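Local coordinates for protein malonate decarboxylase subunit alpha (Acinetobacter baumannii ATCC 17978, PDB 6MPR) that is the alpha subunit of malonate decarboxylase, probably the transferase that exchanges acetyl for malonyl on the enzyme's acyl carrier protein, at residues E479-Y483 and G522-P527. Sequence-based numbering, arbitrary orientation.
Sequences EGIAY and GLVVFP
Val525 O takes the N-H of Ile481 at 2.9 Å and is also approached by Gly480 CA at 3.0 Å, a CA-H...O contact. The N-H...O bond lies in the carbonyl plane. Val525 N returns a bond to Ile481 O, so Ile481 and Val525 form an antiparallel hydrogen-bonded pair. Ala482 and Val524 form the next, non-hydrogen-bonded pair. Strand 480-482 runs against both its neighbours, 474-477 and 524-525, in an otherwise parallel sheet. Strand 524-525 is one of its two edge strands within this chain. Ile481 O also meets Val524 CA at 3.3 Å.

Beyond the paired strands, Tyr483 N is bonded to Leu523 O at 2.9 Å. This bond is nearly straight, 170° at the hydrogen, but the donor is tilted 19° from the carbonyl plane. Gly522 ends helix 512-520 in a Schellman motif, and Leu523 leads on to strand 524-525.

The side chains of Ile481 and Val525 run alongside each other on one face of the sheet, with Ile481 CB 3.6 Å from Val525 CG2. Tyr483 shares this side. With CG anti to its carbonyl carbon, its ring lies beside both. Ile481 CG2 sits over one face of the ring, toward the rim, while Val525 CG1 meets the ring edge in plane. The Tyr483 hydroxyl is hydrogen-bonded to Gly256 O, and Lys260 makes a cation-pi contact with the ring, tying the strand pair to helix 244-261. On the other side of the sheet, Ala482 packs on Met496 and Val524 on Ala499, both of helix 490-499.

Gly480 has an extended backbone with positive phi (150°), which suits glycine. At the far end, Glu479 O lies 3.4 Å from Phe526 CD1 and 3.5 Å from Pro527 CD.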
loop_
_atom_site.group_PDB
_atom_site.type_symbol
_atom_site.label_atom_id
_atom_site.label_comp_id
_atom_site.label_asym_id
_atom_site.label_seq_id
_atom_site.Cartn_x
_atom_site.Cartn_y
_atom_site.Cartn_z
ATOM N N GLU A 479 15.757 9.630 -28.856
ATOM C CA GLU A 479 15.272 9.376 -30.206
ATOM C C GLU A 479 13.769 9.569 -30.366
ATOM O O GLU A 479 13.312 9.852 -31.475
ATOM C CB GLU A 479 15.644 7.949 -30.621
ATOM C CG GLU A 479 17.132 7.733 -30.742
ATOM C CD GLU A 479 17.662 8.279 -32.046
ATOM O OE1 GLU A 479 17.580 7.548 -33.062
ATOM O OE2 GLU A 479 18.130 9.440 -32.059
ATOM N N GLY A 480 12.983 9.423 -29.308
ATOM C CA GLY A 480 11.546 9.553 -29.428
ATOM C C GLY A 480 10.839 8.681 -28.403
ATOM O O GLY A 480 11.449 8.213 -27.454
ATOM N N ILE A 481 9.535 8.487 -28.612
ATOM C CA ILE A 481 8.694 7.723 -27.696
ATOM C C ILE A 481 8.161 6.504 -28.432
ATOM O O ILE A 481 7.643 6.621 -29.546
ATOM C CB ILE A 481 7.519 8.554 -27.147
ATOM C CG1 ILE A 481 8.002 9.831 -26.458
ATOM C CG2 ILE A 481 6.682 7.721 -26.169
ATOM C CD1 ILE A 481 6.869 10.785 -26.136
ATOM N N ALA A 482 8.262 5.340 -27.797
ATOM C CA ALA A 482 7.547 4.151 -28.237
ATOM C C ALA A 482 6.333 3.988 -27.329
ATOM O O ALA A 482 6.483 3.880 -26.104
ATOM C CB ALA A 482 8.449 2.910 -28.191
ATOM N N TYR A 483 5.133 4.009 -27.919
ATOM C CA TYR A 483 3.899 3.858 -27.138
ATOM C C TYR A 483 3.595 2.371 -26.954
ATOM O O TYR A 483 2.667 1.813 -27.540
ATOM C CB TYR A 483 2.736 4.587 -27.803
ATOM C CG TYR A 483 2.870 6.093 -27.814
ATOM C CD1 TYR A 483 2.717 6.836 -26.644
ATOM C CD2 TYR A 483 3.132 6.778 -28.997
ATOM C CE1 TYR A 483 2.836 8.216 -26.649
ATOM C CE2 TYR A 483 3.247 8.162 -29.014
ATOM C CZ TYR A 483 3.107 8.872 -27.834
ATOM O OH TYR A 483 3.224 10.243 -27.855
ATOM N N GLY A 522 1.375 6.118 -35.623
ATOM C CA GLY A 522 1.377 6.774 -34.330
ATOM C C GLY A 522 1.917 5.953 -33.183
ATOM O O GLY A 522 1.820 6.394 -32.034
ATOM N N LEU A 523 2.520 4.789 -33.457
ATOM C CA LEU A 523 3.061 3.934 -32.403
ATOM C C LEU A 523 4.444 4.378 -31.933
ATOM O O LEU A 523 4.848 4.050 -30.807
ATOM C CB LEU A 523 3.124 2.491 -32.901
ATOM C CG LEU A 523 1.790 1.812 -33.190
ATOM C CD1 LEU A 523 2.044 0.476 -33.882
ATOM C CD2 LEU A 523 1.051 1.601 -31.896
ATOM N N VAL A 524 5.178 5.092 -32.778
ATOM C CA VAL A 524 6.446 5.716 -32.437
ATOM C C VAL A 524 6.358 7.170 -32.863
ATOM O O VAL A 524 5.829 7.467 -33.938
ATOM C CB VAL A 524 7.627 5.010 -33.141
ATOM C CG1 VAL A 524 8.910 5.811 -32.988
ATOM C CG2 VAL A 524 7.795 3.596 -32.592
ATOM N N VAL A 525 6.870 8.076 -32.035
ATOM C CA VAL A 525 7.003 9.476 -32.402
ATOM C C VAL A 525 8.454 9.904 -32.231
ATOM O O VAL A 525 9.060 9.686 -31.176
ATOM C CB VAL A 525 6.064 10.396 -31.593
ATOM C CG1 VAL A 525 4.624 10.170 -31.996
ATOM C CG2 VAL A 525 6.250 10.194 -30.100
ATOM N N PHE A 526 9.012 10.489 -33.287
ATOM C CA PHE A 526 10.258 11.235 -33.254
ATOM C C PHE A 526 9.958 12.678 -32.858
ATOM O O PHE A 526 8.802 13.103 -32.894
ATOM C CB PHE A 526 10.923 11.192 -34.630
ATOM C CG PHE A 526 11.525 9.850 -34.992
ATOM C CD1 PHE A 526 11.510 8.784 -34.097
ATOM C CD2 PHE A 526 12.148 9.667 -36.229
ATOM C CE1 PHE A 526 12.076 7.554 -34.436
ATOM C CE2 PHE A 526 12.717 8.447 -36.576
ATOM C CZ PHE A 526 12.688 7.387 -35.671
ATOM N N PRO A 527 10.970 13.460 -32.460
ATOM C CA PRO A 527 10.691 14.865 -32.108
ATOM C C PRO A 527 9.879 15.609 -33.162
ATOM O O PRO A 527 8.960 16.363 -32.812
ATOM C CB PRO A 527 12.095 15.457 -31.940
ATOM C CG PRO A 527 12.920 14.295 -31.491
ATOM C CD PRO A 527 12.380 13.098 -32.202
#